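Local coordinates for protein 4-hydroxybenzoyl-CoA Thioesterase (Pseudomonas sp. CBS3, PDB 1LO7) that hydrolyses 4-hydroxybenzoyl-CoA to 4-hydroxybenzoate and coenzyme A, the last step in converting 4-chlorobenzoate to 4-hydroxybenzoate, working as a homotetramer, at residues Arg29-Ala34 against His96-Thr101; Cys83-Arg88 against Arg112-Arg117; Tyr38-Lys41 against Pro45-Arg48. All blocks are in the same frame, centred on the assembly; numbering follows the deposited sequence. Where two conformers were deposited one is given.

Contact 1. Residues Arg29-Ala34 against His96-Thr101; sequences RWLDAA and HSVSRT. With 4CO (4-hydroxyphenacyl coenzyme A), chain B.
Leu-31 of helix 25-41 lies over one face of the His-96 imidazole, which projects from strand 91-101. Leu-31 CB sits 4.2 Å above the plane of that ring, displaced toward the rim, and Leu-31 CG is 3.7 Å from His-96 CD2. From there the leucine carries on to Val-98, where Leu-31 CD1 meets Val-98 CG2 at 4.0 Å; Leu-31 was modelled in two conformers, so the CG and CD1 distances hold for the one given and are less certain than the CB placement. His-96 CB points toward the helix, and with CG anti to the carbonyl carbon (chi1 -49°) the ring passes beneath Leu-31. That leaves His-96 CE1 3.6 Å from Leu-31 O, while Ala-34 CB, nearly one helical turn on, approaches His-96 ND1 at 4.0 Å. The rotation of the ring is fixed by polar partners beyond the helix: ND1 is hydrogen-bonded to Thr-82 OG1 and NE2 to Glu-115 OE1, so both nitrogens of this buried group are satisfied.

Asp-32, pointing away from the strand, serves the ligand side of the same helix. With CG anti to the backbone N (chi1 -163°), Asp-32 OD1 comes 3.4 Å from C6B of the hydroxyphenyl ring of 4CO. The carboxylate is also held by a salt bridge from OD1 to Arg-117 NH2 and a hydrogen bond from OD2 to Trp-23 NE1 of the second subunit. With an alanine here, Trp-23 of the second subunit would probably lose its acceptor and Arg-117 one of its two carboxylate partners, and a gap would open beside the ligand ring. In this hot-dog fold the helix therefore presents hydrocarbon to the sheet and a carboxylate to the pocket, and the imidazole joins apolar packing on its face to hydrogen bonding through its nitrogens.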
# COMPACT_ATOMS: atom_id res chain seq x y z
N ARG A 29 2.49 -1.84 -8.24
CA ARG A 29 2.13 -0.43 -8.08
C ARG A 29 2.97 0.34 -9.09
O ARG A 29 2.45 1.20 -9.78
CB ARG A 29 2.57 0.10 -6.69
CG ARG A 29 1.67 -0.28 -5.54
CD ARG A 29 1.68 0.80 -4.45
NE ARG A 29 2.99 0.92 -3.83
CZ ARG A 29 3.86 1.90 -4.06
NH1 ARG A 29 3.56 2.88 -4.88
NH2 ARG A 29 5.06 1.91 -3.43
N TRP A 30 4.24 0.00 -9.17
CA TRP A 30 5.10 0.73 -10.09
C TRP A 30 4.76 0.47 -11.57
O TRP A 30 4.85 1.40 -12.44
CB TRP A 30 6.59 0.50 -9.78
CG TRP A 30 6.92 0.90 -8.38
CD1 TRP A 30 6.41 1.95 -7.69
CD2 TRP A 30 7.83 0.23 -7.52
NE1 TRP A 30 6.95 1.98 -6.41
CE2 TRP A 30 7.82 0.92 -6.29
CE3 TRP A 30 8.62 -0.92 -7.65
CZ2 TRP A 30 8.61 0.47 -5.23
CZ3 TRP A 30 9.41 -1.33 -6.61
CH2 TRP A 30 9.39 -0.65 -5.40
N LEU A 31 4.40 -0.79 -11.88
CA LEU A 31 4.01 -1.14 -13.24
C LEU A 31 2.77 -0.33 -13.63
O LEU A 31 2.66 0.19 -14.71
CB LEU A 31 3.73 -2.66 -13.38
CG LEU A 31 4.93 -3.45 -13.92
CD1 LEU A 31 6.24 -2.75 -13.62
CD2 LEU A 31 4.93 -4.88 -13.39
N ASP A 32 1.82 -0.20 -12.68
CA ASP A 32 0.61 0.58 -12.96
C ASP A 32 0.93 2.05 -13.22
O ASP A 32 0.33 2.71 -14.11
CB ASP A 32 -0.44 0.42 -11.86
CG ASP A 32 -1.78 0.87 -12.37
OD1 ASP A 32 -2.27 0.36 -13.36
OD2 ASP A 32 -2.35 1.83 -11.68
N ALA A 33 1.90 2.61 -12.47
CA ALA A 33 2.25 4.01 -12.70
C ALA A 33 2.96 4.12 -14.05
O ALA A 33 2.76 5.06 -14.82
CB ALA A 33 3.19 4.50 -11.58
N ALA A 34 3.82 3.12 -14.35
CA ALA A 34 4.54 3.19 -15.63
C ALA A 34 3.55 3.04 -16.80
O ALA A 34 3.71 3.62 -17.86
CB ALA A 34 5.59 2.09 -15.72
N HIS A 96 6.56 -4.28 -19.75
CA HIS A 96 7.38 -3.46 -18.88
C HIS A 96 8.65 -4.21 -18.50
O HIS A 96 8.57 -5.35 -18.05
CB HIS A 96 6.68 -3.08 -17.58
CG HIS A 96 5.30 -2.53 -17.69
ND1 HIS A 96 5.09 -1.20 -17.90
CD2 HIS A 96 4.12 -3.16 -17.54
CE1 HIS A 96 3.78 -1.03 -17.90
NE2 HIS A 96 3.16 -2.20 -17.71
N SER A 97 9.81 -3.58 -18.69
CA SER A 97 11.08 -4.20 -18.30
C SER A 97 11.68 -3.34 -17.20
O SER A 97 11.85 -2.12 -17.37
CB SER A 97 12.02 -4.32 -19.47
OG SER A 97 11.33 -5.08 -20.47
N VAL A 98 11.98 -3.97 -16.04
CA VAL A 98 12.52 -3.25 -14.87
C VAL A 98 13.97 -3.66 -14.63
O VAL A 98 14.30 -4.85 -14.50
CB VAL A 98 11.72 -3.56 -13.58
CG1 VAL A 98 12.26 -2.74 -12.40
CG2 VAL A 98 10.22 -3.29 -13.81
N SER A 99 14.83 -2.65 -14.57
CA SER A 99 16.22 -2.96 -14.35
C SER A 99 16.82 -2.04 -13.32
O SER A 99 16.25 -1.02 -12.95
CB SER A 99 17.03 -2.82 -15.64
OG SER A 99 16.97 -1.49 -16.11
N ARG A 100 18.00 -2.43 -12.90
CA ARG A 100 18.75 -1.60 -11.99
C ARG A 100 20.19 -1.68 -12.35
O ARG A 100 20.64 -2.63 -13.00
CB ARG A 100 18.53 -1.77 -10.51
CG ARG A 100 18.73 -3.17 -10.10
CD ARG A 100 20.14 -3.32 -9.62
NE ARG A 100 20.30 -3.87 -8.29
CZ ARG A 100 19.49 -4.72 -7.67
NH1 ARG A 100 18.38 -5.18 -8.20
NH2 ARG A 100 19.81 -5.14 -6.44
N THR A 101 20.92 -0.67 -11.95
CA THR A 101 22.32 -0.67 -12.28
C THR A 101 23.24 -0.97 -11.12
O THR A 101 23.08 -0.49 -10.01
CB THR A 101 22.74 0.64 -12.98
OG1 THR A 101 21.95 0.85 -14.12
CG2 THR A 101 24.19 0.61 -13.40
N1A 4CO B . -6.40 -12.90 -21.24
C2A 4CO B . -6.26 -12.23 -22.43
N3A 4CO B . -7.09 -11.36 -22.94
C4A 4CO B . -8.15 -11.13 -22.15
C5A 4CO B . -8.43 -11.74 -20.94
C6A 4CO B . -7.48 -12.67 -20.46
N6A 4CO B . -7.62 -13.31 -19.32
N7A 4CO B . -9.63 -11.28 -20.40
C8A 4CO B . -10.08 -10.40 -21.31
N9A 4CO B . -9.24 -10.29 -22.39
C1D 4CO B . -9.43 -9.51 -23.61
C2D 4CO B . -10.53 -10.10 -24.49
O2D 4CO B . -10.06 -11.22 -25.24
C3D 4CO B . -10.79 -8.92 -25.40
O3D 4CO B . -9.67 -8.68 -26.22
P3D 4CO B . -9.81 -8.46 -27.78
O7A 4CO B . -9.87 -9.78 -28.37
O8A 4CO B . -11.01 -7.67 -28.07
O9A 4CO B . -8.54 -7.69 -28.24
C4D 4CO B . -10.78 -7.81 -24.35
O4D 4CO B . -9.99 -8.31 -23.23
C5D 4CO B . -12.11 -7.27 -23.90
O5D 4CO B . -12.75 -8.30 -23.15
P1A 4CO B . -14.27 -8.64 -23.48
O1A 4CO B . -14.51 -9.86 -22.69
O2A 4CO B . -14.49 -8.83 -24.89
O3A 4CO B . -15.15 -7.48 -23.05
P2A 4CO B . -15.91 -7.18 -21.67
O4A 4CO B . -16.44 -5.80 -21.79
O5A 4CO B . -17.02 -8.12 -21.54
O6A 4CO B . -14.99 -7.50 -20.34
CBP 4CO B . -13.85 -6.41 -18.62
CCP 4CO B . -13.87 -6.68 -20.13
CDP 4CO B . -15.15 -5.75 -18.15
CEP 4CO B . -12.62 -5.58 -18.26
CAP 4CO B . -13.90 -7.73 -17.82
OAP 4CO B . -12.81 -8.57 -18.19
C9P 4CO B . -13.57 -7.48 -16.35
O9P 4CO B . -14.32 -6.82 -15.66
N8P 4CO B . -12.30 -7.97 -15.86
C7P 4CO B . -11.99 -7.48 -14.51
C6P 4CO B . -11.18 -6.18 -14.55
C5P 4CO B . -10.59 -5.92 -13.16
O5P 4CO B . -11.28 -5.84 -12.15
N4P 4CO B . -9.15 -5.76 -13.18
C3P 4CO B . -8.52 -5.64 -11.88
C2P 4CO B . -8.74 -4.27 -11.28
S1P 4CO B . -8.76 -2.93 -12.46
O1B 4CO B . -6.25 -1.39 -11.07
C1B 4CO B . -7.18 -0.94 -11.71
C2B 4CO B . -6.93 0.04 -12.77
C3B 4CO B . -8.02 0.57 -13.49
C4B 4CO B . -7.80 1.52 -14.49
C5B 4CO B . -6.49 1.97 -14.74
O2B 4CO B . -6.25 2.98 -15.70
C6B 4CO B . -5.39 1.41 -14.02
C7B 4CO B . -5.61 0.44 -13.02
CB 4CO B . -8.57 -1.40 -11.46

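Contact 2. Residues Cys83-Arg88 against Arg112-Arg117; sequences CIKEWR and RADEIR. With 4CO (4-hydroxyphenacyl coenzyme A), chain B.
Arg-88 crosses Ile-116 at about a right angle, and the methyl CD1 of Ile-116 meets Arg-88 NH1 at 3.7 Å. The arginine chain runs extended from CG to NE, which carries the guanidinium from the end of strand 77-87 across to the isoleucine. Glu-86 lies at the edge of that guanidinium, in its plane: Glu-86 OE1 takes Arg-88 NE at 2.7 Å in a salt bridge whose hydrogen bond is weak, bent to 148°, and a second weak bond joins NH2 to OE2. Ile-116 touches the ligand with the same methyl, its CD1 lying 3.7 Å from C2A of the 4CO adenine. At the other end of Arg-88, CB is 3.1 Å from O9A of the ligand's 3'-phosphate, so Arg-88 and Ile-116 together border the nucleotide.

Further along, Lys-85 crosses Asp-114, also at about a right angle. Here Lys-85 CE approaches Asp-114 OD2 at 4.1 Å while Lys-85 NZ stays 4.8 Å from it, too far for a salt bridge, though the opposite charges probably attract; the salt bridge of Asp-114 is made to Arg-95.

Within strand 107-123, Arg-117 grips Glu-115 side-on. Its NE and NH2 both reach Glu-115 OE1 at 2.8 Å, from the same face of the carboxylate, well above its plane, although OE1 lies in the guanidinium plane. Asp-32, salt-bridged to NH2, and Thr-59 O, bonded to NH1, share in holding the guanidinium, which turns an edge toward the ligand with Arg-117 NH1 3.6 Å from 4CO C6B.

Strand 91-101 pairs with both strands and separates them in the antiparallel sheet. Lys-85 and Glu-86 both face its Val-93 in a classic beta bulge. Ile-84 packs on Tyr-38 of helix 25-41, Trp-87 on helix 134-140, and Ile-116 on Val-62 of strand 56-68.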
# COMPACT_ATOMS: atom_id res chain seq x y z
N CYS A 83 6.42 -0.35 -23.30
CA CYS A 83 5.99 -0.24 -24.69
C CYS A 83 4.75 -1.07 -24.90
O CYS A 83 4.37 -1.89 -24.08
CB CYS A 83 7.07 -0.64 -25.70
SG CYS A 83 7.36 -2.43 -25.70
N ILE A 84 4.09 -0.83 -26.02
CA ILE A 84 2.95 -1.60 -26.38
C ILE A 84 3.52 -2.65 -27.33
O ILE A 84 4.10 -2.32 -28.37
CB ILE A 84 1.91 -0.78 -27.10
CG1 ILE A 84 1.43 0.34 -26.18
CG2 ILE A 84 0.75 -1.71 -27.54
CD1 ILE A 84 0.46 -0.18 -25.14
N LYS A 85 3.38 -3.91 -26.96
CA LYS A 85 3.86 -5.05 -27.69
C LYS A 85 2.90 -5.41 -28.82
O LYS A 85 3.32 -5.79 -29.91
CB LYS A 85 3.97 -6.21 -26.66
CG LYS A 85 4.67 -7.49 -27.10
CD LYS A 85 4.25 -8.73 -26.29
CE LYS A 85 5.12 -9.97 -26.52
NZ LYS A 85 4.41 -11.07 -27.20
N GLU A 86 1.57 -5.30 -28.57
CA GLU A 86 0.60 -5.66 -29.60
C GLU A 86 -0.76 -5.02 -29.36
O GLU A 86 -1.26 -4.93 -28.21
CB GLU A 86 0.47 -7.21 -29.55
CG GLU A 86 -0.62 -7.83 -30.46
CD GLU A 86 -0.81 -9.31 -30.16
OE1 GLU A 86 -1.79 -9.94 -30.43
OE2 GLU A 86 0.20 -9.84 -29.51
N TRP A 87 -1.37 -4.56 -30.46
CA TRP A 87 -2.72 -3.97 -30.44
C TRP A 87 -3.62 -5.08 -30.99
O TRP A 87 -3.39 -5.64 -32.07
CB TRP A 87 -2.87 -2.73 -31.33
CG TRP A 87 -2.00 -1.54 -31.01
CD1 TRP A 87 -0.96 -1.09 -31.76
CD2 TRP A 87 -2.16 -0.62 -29.93
NE1 TRP A 87 -0.42 0.02 -31.19
CE2 TRP A 87 -1.14 0.35 -30.07
CE3 TRP A 87 -3.06 -0.52 -28.87
CZ2 TRP A 87 -1.01 1.40 -29.16
CZ3 TRP A 87 -2.92 0.53 -27.96
CH2 TRP A 87 -1.91 1.48 -28.12
N ARG A 88 -4.64 -5.41 -30.23
CA ARG A 88 -5.54 -6.44 -30.58
C ARG A 88 -6.80 -5.79 -31.02
O ARG A 88 -6.72 -4.98 -31.93
CB ARG A 88 -5.67 -7.49 -29.48
CG ARG A 88 -4.34 -8.22 -29.30
CD ARG A 88 -4.30 -9.17 -28.10
NE ARG A 88 -3.05 -9.94 -28.05
CZ ARG A 88 -2.78 -10.87 -27.15
NH1 ARG A 88 -3.64 -11.19 -26.20
NH2 ARG A 88 -1.60 -11.51 -27.22
N ARG A 112 10.14 -8.38 -15.05
CA ARG A 112 9.48 -8.02 -16.30
C ARG A 112 8.03 -8.45 -16.25
O ARG A 112 7.69 -9.43 -15.57
CB ARG A 112 10.18 -8.70 -17.49
CG ARG A 112 9.46 -8.39 -18.82
CD ARG A 112 10.26 -8.78 -20.09
NE ARG A 112 11.40 -7.91 -20.46
CZ ARG A 112 12.69 -8.30 -20.62
NH1 ARG A 112 13.09 -9.56 -20.48
NH2 ARG A 112 13.58 -7.37 -20.97
N ALA A 113 7.16 -7.71 -16.95
CA ALA A 113 5.79 -8.13 -16.95
C ALA A 113 5.11 -7.74 -18.27
O ALA A 113 5.40 -6.67 -18.82
CB ALA A 113 4.99 -7.48 -15.80
N ASP A 114 4.25 -8.64 -18.77
CA ASP A 114 3.47 -8.38 -19.95
C ASP A 114 2.06 -8.28 -19.39
O ASP A 114 1.49 -9.27 -18.89
CB ASP A 114 3.50 -9.50 -20.97
CG ASP A 114 4.76 -9.42 -21.77
OD1 ASP A 114 5.46 -8.44 -21.79
OD2 ASP A 114 5.03 -10.50 -22.44
N GLU A 115 1.50 -7.07 -19.46
CA GLU A 115 0.15 -6.80 -18.97
C GLU A 115 -0.81 -6.71 -20.13
O GLU A 115 -0.49 -6.10 -21.15
CB GLU A 115 0.07 -5.43 -18.21
CG GLU A 115 0.94 -5.39 -16.94
CD GLU A 115 0.79 -4.06 -16.24
OE1 GLU A 115 0.66 -3.02 -16.82
OE2 GLU A 115 0.86 -4.15 -14.93
N ILE A 116 -1.98 -7.29 -19.96
CA ILE A 116 -3.00 -7.20 -20.98
C ILE A 116 -4.06 -6.28 -20.40
O ILE A 116 -4.63 -6.57 -19.35
CB ILE A 116 -3.59 -8.52 -21.43
CG1 ILE A 116 -2.44 -9.45 -21.93
CG2 ILE A 116 -4.63 -8.22 -22.52
CD1 ILE A 116 -2.93 -10.72 -22.64
N ARG A 117 -4.31 -5.15 -21.06
CA ARG A 117 -5.29 -4.22 -20.56
C ARG A 117 -6.27 -3.84 -21.65
O ARG A 117 -6.13 -4.22 -22.84
CB ARG A 117 -4.55 -2.95 -20.11
CG ARG A 117 -3.74 -3.10 -18.81
CD ARG A 117 -2.83 -1.89 -18.60
NE ARG A 117 -1.91 -1.97 -17.45
CZ ARG A 117 -2.17 -1.43 -16.26
NH1 ARG A 117 -3.33 -0.80 -15.97
NH2 ARG A 117 -1.22 -1.54 -15.32
N1A 4CO B . -6.40 -12.90 -21.24
C2A 4CO B . -6.26 -12.23 -22.43
N3A 4CO B . -7.09 -11.36 -22.94
C4A 4CO B . -8.15 -11.13 -22.15
C5A 4CO B . -8.43 -11.74 -20.94
C6A 4CO B . -7.48 -12.67 -20.46
N6A 4CO B . -7.62 -13.31 -19.32
N7A 4CO B . -9.63 -11.28 -20.40
C8A 4CO B . -10.08 -10.40 -21.31
N9A 4CO B . -9.24 -10.29 -22.39
C1D 4CO B . -9.43 -9.51 -23.61
C2D 4CO B . -10.53 -10.10 -24.49
O2D 4CO B . -10.06 -11.22 -25.24
C3D 4CO B . -10.79 -8.92 -25.40
O3D 4CO B . -9.67 -8.68 -26.22
P3D 4CO B . -9.81 -8.46 -27.78
O7A 4CO B . -9.87 -9.78 -28.37
O8A 4CO B . -11.01 -7.67 -28.07
O9A 4CO B . -8.54 -7.69 -28.24
C4D 4CO B . -10.78 -7.81 -24.35
O4D 4CO B . -9.99 -8.31 -23.23
C5D 4CO B . -12.11 -7.27 -23.90
O5D 4CO B . -12.75 -8.30 -23.15
P1A 4CO B . -14.27 -8.64 -23.48
O1A 4CO B . -14.51 -9.86 -22.69
O2A 4CO B . -14.49 -8.83 -24.89
O3A 4CO B . -15.15 -7.48 -23.05
P2A 4CO B . -15.91 -7.18 -21.67
O4A 4CO B . -16.44 -5.80 -21.79
O5A 4CO B . -17.02 -8.12 -21.54
O6A 4CO B . -14.99 -7.50 -20.34
CBP 4CO B . -13.85 -6.41 -18.62
CCP 4CO B . -13.87 -6.68 -20.13
CDP 4CO B . -15.15 -5.75 -18.15
CEP 4CO B . -12.62 -5.58 -18.26
CAP 4CO B . -13.90 -7.73 -17.82
OAP 4CO B . -12.81 -8.57 -18.19
C9P 4CO B . -13.57 -7.48 -16.35
O9P 4CO B . -14.32 -6.82 -15.66
N8P 4CO B . -12.30 -7.97 -15.86
C7P 4CO B . -11.99 -7.48 -14.51
C6P 4CO B . -11.18 -6.18 -14.55
C5P 4CO B . -10.59 -5.92 -13.16
O5P 4CO B . -11.28 -5.84 -12.15
N4P 4CO B . -9.15 -5.76 -13.18
C3P 4CO B . -8.52 -5.64 -11.88
C2P 4CO B . -8.74 -4.27 -11.28
S1P 4CO B . -8.76 -2.93 -12.46
O1B 4CO B . -6.25 -1.39 -11.07
C1B 4CO B . -7.18 -0.94 -11.71
C2B 4CO B . -6.93 0.04 -12.77
C3B 4CO B . -8.02 0.57 -13.49
C4B 4CO B . -7.80 1.52 -14.49
C5B 4CO B . -6.49 1.97 -14.74
O2B 4CO B . -6.25 2.98 -15.70
C6B 4CO B . -5.39 1.41 -14.02
C7B 4CO B . -5.61 0.44 -13.02
CB 4CO B . -8.57 -1.40 -11.46

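Contact 3. Residues Tyr38-Lys41 against Pro45-Arg48; sequences YFIK and PPWR
Ile-40, near the end of helix 25-41, reaches across to Pro-45 and Pro-46 through a single methyl. From CB the branch CG1 departs anti to the carbonyl carbon, and the next torsion (chi2 -70°) swings CD1 over toward the prolines. CB and CG1 make no close contact across the turn and act as a spacer; CG2 leaves on the other branch, anti to the backbone N. The tip does the touching: Ile-40 CD1 is 3.9 Å from Pro-46 CA and scarcely farther from Pro-46 N and Pro-45 C, so it rests mainly on the backbone around the Pro-45 to Pro-46 peptide. The Pro-46 ring is met more loosely, its CD lying 4.4 Å from Ile-40 CD1.

Beside this, Phe-39 points toward the second segment and brings CD2 to 4.2 Å from Trp-47 CZ2. That phenyl atom arrives at the edge of the indole, near its plane, and does not lie over the indole face. Tyr-38 CD2 lies 3.7 Å above one face of the Phe-39 ring, offset toward the rim, and Phe-119 meets that phenylalanine edge-to-face.

No hydrogen bond links the segments, which are joined by van der Waals contact alone. Pro-46 stands at the N-cap of helix 47-54, and its Tyr-74 neighbour belongs to the third subunit, as does Phe-13, which packs edge-to-face with Trp-47. In this hot-dog fold thioesterase the arrangement is the short turn from helix 25-41 to helix 47-54, closed by apolar side chains, and it carries Trp-47, an experimentally established substrate-binding residue, to the pocket of the CoA ligand.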
# COMPACT_ATOMS: atom_id res chain seq x y z
N TYR A 38 3.09 5.98 -19.58
CA TYR A 38 3.30 5.75 -21.02
C TYR A 38 2.25 6.51 -21.79
O TYR A 38 2.55 7.27 -22.69
CB TYR A 38 3.12 4.24 -21.31
CG TYR A 38 3.12 3.90 -22.77
CD1 TYR A 38 4.32 3.69 -23.46
CD2 TYR A 38 1.92 3.78 -23.46
CE1 TYR A 38 4.32 3.36 -24.82
CE2 TYR A 38 1.88 3.45 -24.81
CZ TYR A 38 3.09 3.25 -25.49
OH TYR A 38 3.02 2.94 -26.82
N PHE A 39 0.98 6.33 -21.43
CA PHE A 39 -0.06 7.03 -22.15
C PHE A 39 0.04 8.55 -22.00
O PHE A 39 -0.17 9.27 -23.00
CB PHE A 39 -1.46 6.53 -21.68
CG PHE A 39 -1.69 5.11 -22.12
CD1 PHE A 39 -1.67 4.81 -23.47
CD2 PHE A 39 -1.91 4.06 -21.21
CE1 PHE A 39 -1.88 3.51 -23.93
CE2 PHE A 39 -2.10 2.75 -21.65
CZ PHE A 39 -2.10 2.47 -23.02
N ILE A 40 0.35 9.05 -20.77
CA ILE A 40 0.46 10.51 -20.57
C ILE A 40 1.58 11.08 -21.44
O ILE A 40 1.42 12.14 -22.10
CB ILE A 40 0.66 10.88 -19.10
CG1 ILE A 40 -0.60 10.61 -18.27
CG2 ILE A 40 1.13 12.33 -18.93
CD1 ILE A 40 -1.78 11.53 -18.57
N LYS A 41 2.70 10.36 -21.46
CA LYS A 41 3.82 10.82 -22.24
C LYS A 41 3.51 10.74 -23.70
O LYS A 41 4.05 11.52 -24.49
CB LYS A 41 5.10 10.10 -21.87
CG LYS A 41 5.56 10.47 -20.44
CD LYS A 41 6.02 11.93 -20.33
CE LYS A 41 6.72 12.27 -19.01
NZ LYS A 41 5.88 11.85 -17.89
N PRO A 45 -4.92 12.45 -22.75
CA PRO A 45 -5.26 13.28 -21.61
C PRO A 45 -5.40 12.40 -20.36
O PRO A 45 -5.52 11.19 -20.46
CB PRO A 45 -6.66 13.84 -21.99
CG PRO A 45 -6.95 13.48 -23.43
CD PRO A 45 -6.04 12.30 -23.71
N PRO A 46 -5.43 12.99 -19.19
CA PRO A 46 -5.62 12.22 -17.97
C PRO A 46 -7.01 11.61 -17.96
O PRO A 46 -7.95 12.19 -18.54
CB PRO A 46 -5.52 13.23 -16.80
CG PRO A 46 -5.22 14.58 -17.44
CD PRO A 46 -5.07 14.41 -18.94
N TRP A 47 -7.15 10.47 -17.28
CA TRP A 47 -8.45 9.84 -17.26
C TRP A 47 -9.57 10.78 -16.75
O TRP A 47 -10.72 10.70 -17.17
CB TRP A 47 -8.45 8.54 -16.46
CG TRP A 47 -7.32 7.61 -16.83
CD1 TRP A 47 -6.55 6.94 -15.93
CD2 TRP A 47 -6.85 7.26 -18.14
NE1 TRP A 47 -5.62 6.18 -16.58
CE2 TRP A 47 -5.78 6.32 -17.94
CE3 TRP A 47 -7.24 7.61 -19.46
CZ2 TRP A 47 -5.09 5.75 -19.00
CZ3 TRP A 47 -6.54 7.02 -20.51
CH2 TRP A 47 -5.48 6.10 -20.27
N ARG A 48 -9.26 11.68 -15.80
CA ARG A 48 -10.24 12.62 -15.25
C ARG A 48 -10.91 13.39 -16.37
O ARG A 48 -12.08 13.74 -16.31
CB ARG A 48 -9.43 13.57 -14.36
CG ARG A 48 -10.15 14.39 -13.35
CD ARG A 48 -9.14 15.33 -12.68
NE ARG A 48 -8.25 14.61 -11.76
CZ ARG A 48 -6.96 14.46 -12.01
NH1 ARG A 48 -6.39 14.94 -13.12
NH2 ARG A 48 -6.23 13.82 -11.09

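In the fold
Contact 1 is the core contact, with every touching residue buried; contact 2 lies at the surface, and contact 3 is partly buried. Contacts 1 and 3 share helix 25-41, using its middle and its end with centres about 17 Å apart. Contacts 1 and 2 draw on adjacent strands of one sheet and meet directly through the backbone of His-96 and Ala-113. Contact 3 reaches contact 2 through Tyr-38, which packs against Cys-83 and Ile-84. Chemistry follows place: aliphatic packing on an imidazole inside, charged chains beside an aliphatic one and a loose Lys-Asp approach outside, and van der Waals contact without hydrogen bonds at the turn. Each segment pair holds at least one residue of the 4CO pocket.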